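Long-range contact in MUTM (fpg) protein (Thermus thermophilus, PDB 1EE8), which belongs to the formamidopyrimidine-DNA glycosylase family of DNA-interacting proteins, which join an N-terminal domain, an H2TH domain and a zinc finger: residues Val197-Leu209 / Leu220-Gly232. Numbering follows the deposited sequence.
Sequences VLAEAVELGGSTL and LPGGFQTRHAVYG
Phe224 lies against the last turns of helix 184-203, one ring face centred over Ala201 CB, a CH-pi contact of 3.9 Å from that methyl to the ring centroid. With CG anti to the backbone N (chi1 -174°), the ring extends to the helix, where Val197 CG1 meets CZ at 3.7 Å and Glu200 CB packs obliquely by CE2; the opposite face carries Arg227 CB, offset toward the rim. Ser207 OG sits at the ring edge, and its hydroxyl is shared between His228 NE2, 2.8 Å away, and Tyr163 of helix 161-170. Gln225 CA lies over the centre of one face of the His228 imidazole.

A Schellman motif with Gly205 as C-prime residue ends the helix, and around this turn Leu204 O and Gly206 O accept amides of the loop. Gly223 N bonds to Leu204 O, and Phe224 N to Gly206 O at 3.2 Å. Further on, Gly222 N donates to Thr208 OG1 (2.6 Å), which also bonds to the Tyr214 carbonyl. The bent side chain of Gln225 (chi2 -84°) folds back so that OE1 takes Thr208 N at 2.9 Å, from above the carbonyl plane, while NE2 donates to Gly222 O within its own loop.

Arg227, on the solvent side, is held more loosely. Leu204 CD2 lies over one face of its guanidinium, and NH1 forms a 3.0 Å salt bridge with Glu200 OE1, the two flat groups turned 70° apart; Glu200 is thus held between Arg227 and, through OE2, Arg170. Inside, Ser207 OG, Thr208 OG1 and the amides of Thr208 and Phe224 each have a partner, consistent with a loop anchored by directional bonds to the helix end, ahead of the zinc-binding Cys238 and Cys241 in the chain.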
ATOM      1  N   VAL A 197      24.001 -19.386  25.407  1.00 26.70           N
ATOM      2  CA  VAL A 197      24.559 -19.375  24.060  1.00 25.89           C
ATOM      3  C   VAL A 197      23.995 -18.217  23.247  1.00 25.07           C
ATOM      4  O   VAL A 197      24.729 -17.522  22.550  1.00 24.99           O
ATOM      5  CB  VAL A 197      24.283 -20.709  23.323  1.00 26.58           C
ATOM      6  CG1 VAL A 197      24.766 -20.626  21.884  1.00 27.78           C
ATOM      7  CG2 VAL A 197      24.999 -21.843  24.031  1.00 26.40           C
ATOM      8  N   LEU A 198      22.692 -17.999  23.346  1.00 24.41           N
ATOM      9  CA  LEU A 198      22.069 -16.917  22.598  1.00 24.31           C
ATOM     10  C   LEU A 198      22.588 -15.581  23.103  1.00 24.98           C
ATOM     11  O   LEU A 198      22.975 -14.719  22.313  1.00 23.57           O
ATOM     12  CB  LEU A 198      20.544 -16.986  22.730  1.00 22.73           C
ATOM     13  CG  LEU A 198      19.853 -18.182  22.058  1.00 22.92           C
ATOM     14  CD1 LEU A 198      18.343 -18.121  22.332  1.00 22.33           C
ATOM     15  CD2 LEU A 198      20.115 -18.161  20.548  1.00 22.12           C
ATOM     16  N   ALA A 199      22.613 -15.423  24.424  1.00 25.30           N
ATOM     17  CA  ALA A 199      23.094 -14.187  25.032  1.00 26.49           C
ATOM     18  C   ALA A 199      24.538 -13.944  24.607  1.00 26.53           C
ATOM     19  O   ALA A 199      24.915 -12.823  24.279  1.00 25.92           O
ATOM     20  CB  ALA A 199      22.991 -14.271  26.570  1.00 25.93           C
ATOM     21  N   GLU A 200      25.344 -15.003  24.608  1.00 26.97           N
ATOM     22  CA  GLU A 200      26.739 -14.888  24.201  1.00 26.98           C
ATOM     23  C   GLU A 200      26.853 -14.552  22.711  1.00 25.82           C
ATOM     24  O   GLU A 200      27.633 -13.680  22.319  1.00 23.18           O
ATOM     25  CB  GLU A 200      27.490 -16.193  24.503  1.00 29.78           C
ATOM     26  CG  GLU A 200      27.825 -16.384  25.981  1.00 32.30           C
ATOM     27  CD  GLU A 200      28.439 -17.741  26.284  1.00 35.33           C
ATOM     28  OE1 GLU A 200      29.203 -18.257  25.437  1.00 36.67           O
ATOM     29  OE2 GLU A 200      28.167 -18.286  27.379  1.00 36.91           O
ATOM     30  N   ALA A 201      26.065 -15.238  21.886  1.00 25.14           N
ATOM     31  CA  ALA A 201      26.087 -15.007  20.444  1.00 26.18           C
ATOM     32  C   ALA A 201      25.739 -13.554  20.141  1.00 27.44           C
ATOM     33  O   ALA A 201      26.316 -12.942  19.243  1.00 28.27           O
ATOM     34  CB  ALA A 201      25.105 -15.938  19.752  1.00 26.75           C
ATOM     35  N   VAL A 202      24.789 -13.007  20.890  1.00 28.81           N
ATOM     36  CA  VAL A 202      24.395 -11.615  20.704  1.00 31.30           C
ATOM     37  C   VAL A 202      25.568 -10.704  21.061  1.00 32.35           C
ATOM     38  O   VAL A 202      25.891  -9.769  20.325  1.00 32.09           O
ATOM     39  CB  VAL A 202      23.185 -11.256  21.590  1.00 31.58           C
ATOM     40  CG1 VAL A 202      22.942  -9.751  21.564  1.00 32.92           C
ATOM     41  CG2 VAL A 202      21.949 -11.999  21.101  1.00 31.53           C
ATOM     42  N   GLU A 203      26.212 -10.990  22.187  1.00 33.96           N
ATOM     43  CA  GLU A 203      27.354 -10.197  22.636  1.00 35.99           C
ATOM     44  C   GLU A 203      28.442 -10.118  21.562  1.00 35.74           C
ATOM     45  O   GLU A 203      29.013  -9.052  21.324  1.00 35.62           O
ATOM     46  CB  GLU A 203      27.941 -10.803  23.914  1.00 39.06           C
ATOM     47  CG  GLU A 203      29.006  -9.958  24.594  1.00 42.95           C
ATOM     48  CD  GLU A 203      29.712 -10.707  25.718  1.00 45.73           C
ATOM     49  OE1 GLU A 203      29.018 -11.284  26.583  1.00 47.17           O
ATOM     50  OE2 GLU A 203      30.965 -10.719  25.741  1.00 48.13           O
ATOM     51  N   LEU A 204      28.720 -11.249  20.912  1.00 34.93           N
ATOM     52  CA  LEU A 204      29.748 -11.316  19.874  1.00 33.48           C
ATOM     53  C   LEU A 204      29.266 -10.962  18.468  1.00 32.68           C
ATOM     54  O   LEU A 204      29.993 -11.150  17.492  1.00 32.07           O
ATOM     55  CB  LEU A 204      30.396 -12.709  19.863  1.00 33.58           C
ATOM     56  CG  LEU A 204      31.502 -12.959  20.897  1.00 34.98           C
ATOM     57  CD1 LEU A 204      30.984 -12.701  22.301  1.00 35.06           C
ATOM     58  CD2 LEU A 204      32.006 -14.380  20.766  1.00 34.51           C
ATOM     59  N   GLY A 205      28.040 -10.459  18.364  1.00 32.18           N
ATOM     60  CA  GLY A 205      27.514 -10.058  17.067  1.00 30.90           C
ATOM     61  C   GLY A 205      27.117 -11.131  16.066  1.00 30.74           C
ATOM     62  O   GLY A 205      27.231 -10.918  14.854  1.00 30.03           O
ATOM     63  N   GLY A 206      26.644 -12.276  16.548  1.00 30.25           N
ATOM     64  CA  GLY A 206      26.236 -13.331  15.638  1.00 29.59           C
ATOM     65  C   GLY A 206      27.379 -14.191  15.122  1.00 30.50           C
ATOM     66  O   GLY A 206      28.550 -13.950  15.436  1.00 29.98           O
ATOM     67  N   SER A 207      27.036 -15.190  14.312  1.00 30.22           N
ATOM     68  CA  SER A 207      28.022 -16.120  13.770  1.00 30.90           C
ATOM     69  C   SER A 207      28.245 -16.043  12.266  1.00 32.24           C
ATOM     70  O   SER A 207      27.307 -16.162  11.472  1.00 31.90           O
ATOM     71  CB  SER A 207      27.633 -17.560  14.121  1.00 29.33           C
ATOM     72  OG  SER A 207      27.614 -17.765  15.521  1.00 28.91           O
ATOM     73  N   THR A 208      29.497 -15.842  11.879  1.00 33.18           N
ATOM     74  CA  THR A 208      29.843 -15.809  10.471  1.00 35.54           C
ATOM     75  C   THR A 208      30.496 -17.151  10.181  1.00 36.99           C
ATOM     76  O   THR A 208      31.608 -17.422  10.627  1.00 36.56           O
ATOM     77  CB  THR A 208      30.819 -14.668  10.151  1.00 35.16           C
ATOM     78  OG1 THR A 208      30.162 -13.414  10.366  1.00 34.38           O
ATOM     79  CG2 THR A 208      31.280 -14.757   8.700  1.00 33.87           C
ATOM     80  N   LEU A 209      29.779 -17.990   9.446  1.00 39.78           N
ATOM     81  CA  LEU A 209      30.247 -19.323   9.105  1.00 42.12           C
ATOM     82  C   LEU A 209      31.361 -19.329   8.064  1.00 43.90           C
ATOM     83  O   LEU A 209      31.993 -18.302   7.792  1.00 44.20           O
ATOM     84  CB  LEU A 209      29.067 -20.167   8.608  1.00 42.27           C
ATOM     85  CG  LEU A 209      27.843 -20.198   9.533  1.00 42.97           C
ATOM     86  CD1 LEU A 209      26.774 -21.105   8.941  1.00 43.15           C
ATOM     87  CD2 LEU A 209      28.252 -20.685  10.912  1.00 43.03           C
ATOM     88  N   LEU A 220      31.423  -6.014   8.516  1.00 35.42           N
ATOM     89  CA  LEU A 220      32.267  -6.746   9.454  1.00 37.47           C
ATOM     90  C   LEU A 220      31.594  -8.065   9.848  1.00 37.35           C
ATOM     91  O   LEU A 220      30.378  -8.123  10.060  1.00 36.78           O
ATOM     92  CB  LEU A 220      32.532  -5.900  10.703  1.00 38.83           C
ATOM     93  CG  LEU A 220      33.202  -4.536  10.476  1.00 41.13           C
ATOM     94  CD1 LEU A 220      33.351  -3.820  11.814  1.00 41.32           C
ATOM     95  CD2 LEU A 220      34.565  -4.711   9.810  1.00 41.55           C
ATOM     96  N   PRO A 221      32.379  -9.149   9.938  1.00 37.21           N
ATOM     97  CA  PRO A 221      31.823 -10.452  10.308  1.00 36.92           C
ATOM     98  C   PRO A 221      31.484 -10.546  11.792  1.00 35.99           C
ATOM     99  O   PRO A 221      31.933  -9.730  12.591  1.00 35.82           O
ATOM    100  CB  PRO A 221      32.932 -11.417   9.906  1.00 37.07           C
ATOM    101  CG  PRO A 221      34.161 -10.628  10.226  1.00 37.14           C
ATOM    102  CD  PRO A 221      33.822  -9.258   9.652  1.00 36.80           C
ATOM    103  N   GLY A 222      30.671 -11.534  12.153  1.00 36.16           N
ATOM    104  CA  GLY A 222      30.327 -11.720  13.552  1.00 35.57           C
ATOM    105  C   GLY A 222      31.535 -12.343  14.229  1.00 35.02           C
ATOM    106  O   GLY A 222      32.565 -12.541  13.584  1.00 34.34           O
ATOM    107  N   GLY A 223      31.425 -12.671  15.512  1.00 34.01           N
ATOM    108  CA  GLY A 223      32.564 -13.258  16.191  1.00 34.21           C
ATOM    109  C   GLY A 223      32.253 -14.402  17.138  1.00 33.25           C
ATOM    110  O   GLY A 223      33.090 -14.752  17.973  1.00 33.45           O
ATOM    111  N   PHE A 224      31.067 -14.994  17.018  1.00 31.18           N
ATOM    112  CA  PHE A 224      30.698 -16.098  17.905  1.00 30.40           C
ATOM    113  C   PHE A 224      31.175 -17.434  17.368  1.00 29.92           C
ATOM    114  O   PHE A 224      31.280 -18.405  18.119  1.00 30.22           O
ATOM    115  CB  PHE A 224      29.179 -16.153  18.113  1.00 28.75           C
ATOM    116  CG  PHE A 224      28.746 -17.173  19.135  1.00 27.43           C
ATOM    117  CD1 PHE A 224      28.216 -18.398  18.740  1.00 26.66           C
ATOM    118  CD2 PHE A 224      28.889 -16.912  20.494  1.00 26.79           C
ATOM    119  CE1 PHE A 224      27.838 -19.353  19.687  1.00 25.96           C
ATOM    120  CE2 PHE A 224      28.515 -17.854  21.448  1.00 26.86           C
ATOM    121  CZ  PHE A 224      27.987 -19.080  21.045  1.00 26.58           C
ATOM    122  N   GLN A 225      31.469 -17.484  16.072  1.00 29.36           N
ATOM    123  CA  GLN A 225      31.929 -18.723  15.457  1.00 30.57           C
ATOM    124  C   GLN A 225      33.191 -19.264  16.125  1.00 31.15           C
ATOM    125  O   GLN A 225      33.506 -20.448  15.994  1.00 31.15           O
ATOM    126  CB  GLN A 225      32.164 -18.531  13.949  1.00 30.74           C
ATOM    127  CG  GLN A 225      33.248 -17.523  13.566  1.00 32.36           C
ATOM    128  CD  GLN A 225      32.741 -16.088  13.530  1.00 32.36           C
ATOM    129  OE1 GLN A 225      31.608 -15.807  13.911  1.00 31.58           O
ATOM    130  NE2 GLN A 225      33.589 -15.170  13.068  1.00 32.96           N
ATOM    131  N   THR A 226      33.908 -18.402  16.846  1.00 32.05           N
ATOM    132  CA  THR A 226      35.126 -18.813  17.542  1.00 33.15           C
ATOM    133  C   THR A 226      34.759 -19.586  18.803  1.00 33.94           C
ATOM    134  O   THR A 226      35.582 -20.317  19.359  1.00 35.37           O
ATOM    135  CB  THR A 226      36.004 -17.598  17.935  1.00 33.03           C
ATOM    136  OG1 THR A 226      35.313 -16.789  18.894  1.00 34.59           O
ATOM    137  CG2 THR A 226      36.322 -16.749  16.703  1.00 33.58           C
ATOM    138  N   ARG A 227      33.515 -19.426  19.246  1.00 33.04           N
ATOM    139  CA  ARG A 227      33.020 -20.113  20.434  1.00 32.73           C
ATOM    140  C   ARG A 227      32.292 -21.404  20.050  1.00 31.89           C
ATOM    141  O   ARG A 227      31.872 -22.165  20.924  1.00 32.23           O
ATOM    142  CB  ARG A 227      32.051 -19.215  21.214  1.00 34.81           C
ATOM    143  CG  ARG A 227      32.627 -17.888  21.712  1.00 36.64           C
ATOM    144  CD  ARG A 227      33.641 -18.084  22.824  1.00 39.19           C
ATOM    145  NE  ARG A 227      33.849 -16.861  23.597  1.00 40.89           N
ATOM    146  CZ  ARG A 227      32.929 -16.305  24.384  1.00 42.16           C
ATOM    147  NH1 ARG A 227      31.731 -16.860  24.507  1.00 42.65           N
ATOM    148  NH2 ARG A 227      33.202 -15.187  25.046  1.00 42.34           N
ATOM    149  N   HIS A 228      32.125 -21.645  18.751  1.00 29.36           N
ATOM    150  CA  HIS A 228      31.439 -22.855  18.300  1.00 28.22           C
ATOM    151  C   HIS A 228      32.166 -24.115  18.745  1.00 28.02           C
ATOM    152  O   HIS A 228      33.372 -24.259  18.538  1.00 27.55           O
ATOM    153  CB  HIS A 228      31.300 -22.874  16.778  1.00 28.17           C
ATOM    154  CG  HIS A 228      30.313 -21.879  16.251  1.00 27.63           C
ATOM    155  ND1 HIS A 228      29.977 -21.801  14.918  1.00 28.27           N
ATOM    156  CD2 HIS A 228      29.607 -20.908  16.875  1.00 27.43           C
ATOM    157  CE1 HIS A 228      29.106 -20.823  14.743  1.00 29.60           C
ATOM    158  NE2 HIS A 228      28.865 -20.265  15.916  1.00 27.12           N
ATOM    159  N   ALA A 229      31.415 -25.031  19.348  1.00 25.87           N
ATOM    160  CA  ALA A 229      31.974 -26.279  19.832  1.00 25.07           C
ATOM    161  C   ALA A 229      31.763 -27.408  18.836  1.00 24.61           C
ATOM    162  O   ALA A 229      32.653 -28.231  18.631  1.00 24.34           O
ATOM    163  CB  ALA A 229      31.341 -26.648  21.170  1.00 24.90           C
ATOM    164  N   VAL A 230      30.589 -27.441  18.212  1.00 23.61           N
ATOM    165  CA  VAL A 230      30.282 -28.506  17.271  1.00 22.83           C
ATOM    166  C   VAL A 230      29.733 -28.062  15.918  1.00 23.75           C
ATOM    167  O   VAL A 230      29.963 -28.731  14.910  1.00 24.19           O
ATOM    168  CB  VAL A 230      29.283 -29.509  17.896  1.00 22.70           C
ATOM    169  CG1 VAL A 230      29.882 -30.118  19.168  1.00 21.72           C
ATOM    170  CG2 VAL A 230      27.963 -28.811  18.208  1.00 22.03           C
ATOM    171  N   TYR A 231      29.003 -26.951  15.877  1.00 23.28           N
ATOM    172  CA  TYR A 231      28.458 -26.508  14.603  1.00 24.27           C
ATOM    173  C   TYR A 231      29.542 -26.194  13.576  1.00 25.14           C
ATOM    174  O   TYR A 231      30.500 -25.473  13.861  1.00 23.68           O
ATOM    175  CB  TYR A 231      27.569 -25.271  14.747  1.00 23.44           C
ATOM    176  CG  TYR A 231      26.870 -24.988  13.439  1.00 24.14           C
ATOM    177  CD1 TYR A 231      25.700 -25.664  13.095  1.00 24.05           C
ATOM    178  CD2 TYR A 231      27.456 -24.154  12.482  1.00 24.22           C
ATOM    179  CE1 TYR A 231      25.132 -25.527  11.829  1.00 25.00           C
ATOM    180  CE2 TYR A 231      26.903 -24.013  11.214  1.00 25.42           C
ATOM    181  CZ  TYR A 231      25.742 -24.705  10.893  1.00 25.72           C
ATOM    182  OH  TYR A 231      25.209 -24.583   9.631  1.00 27.59           O
ATOM    183  N   GLY A 232      29.367 -26.727  12.372  1.00 26.91           N
ATOM    184  CA  GLY A 232      30.335 -26.498  11.313  1.00 29.61           C
ATOM    185  C   GLY A 232      31.710 -27.091  11.578  1.00 31.62           C
ATOM    186  O   GLY A 232      32.666 -26.779  10.859  1.00 32.87           O
TER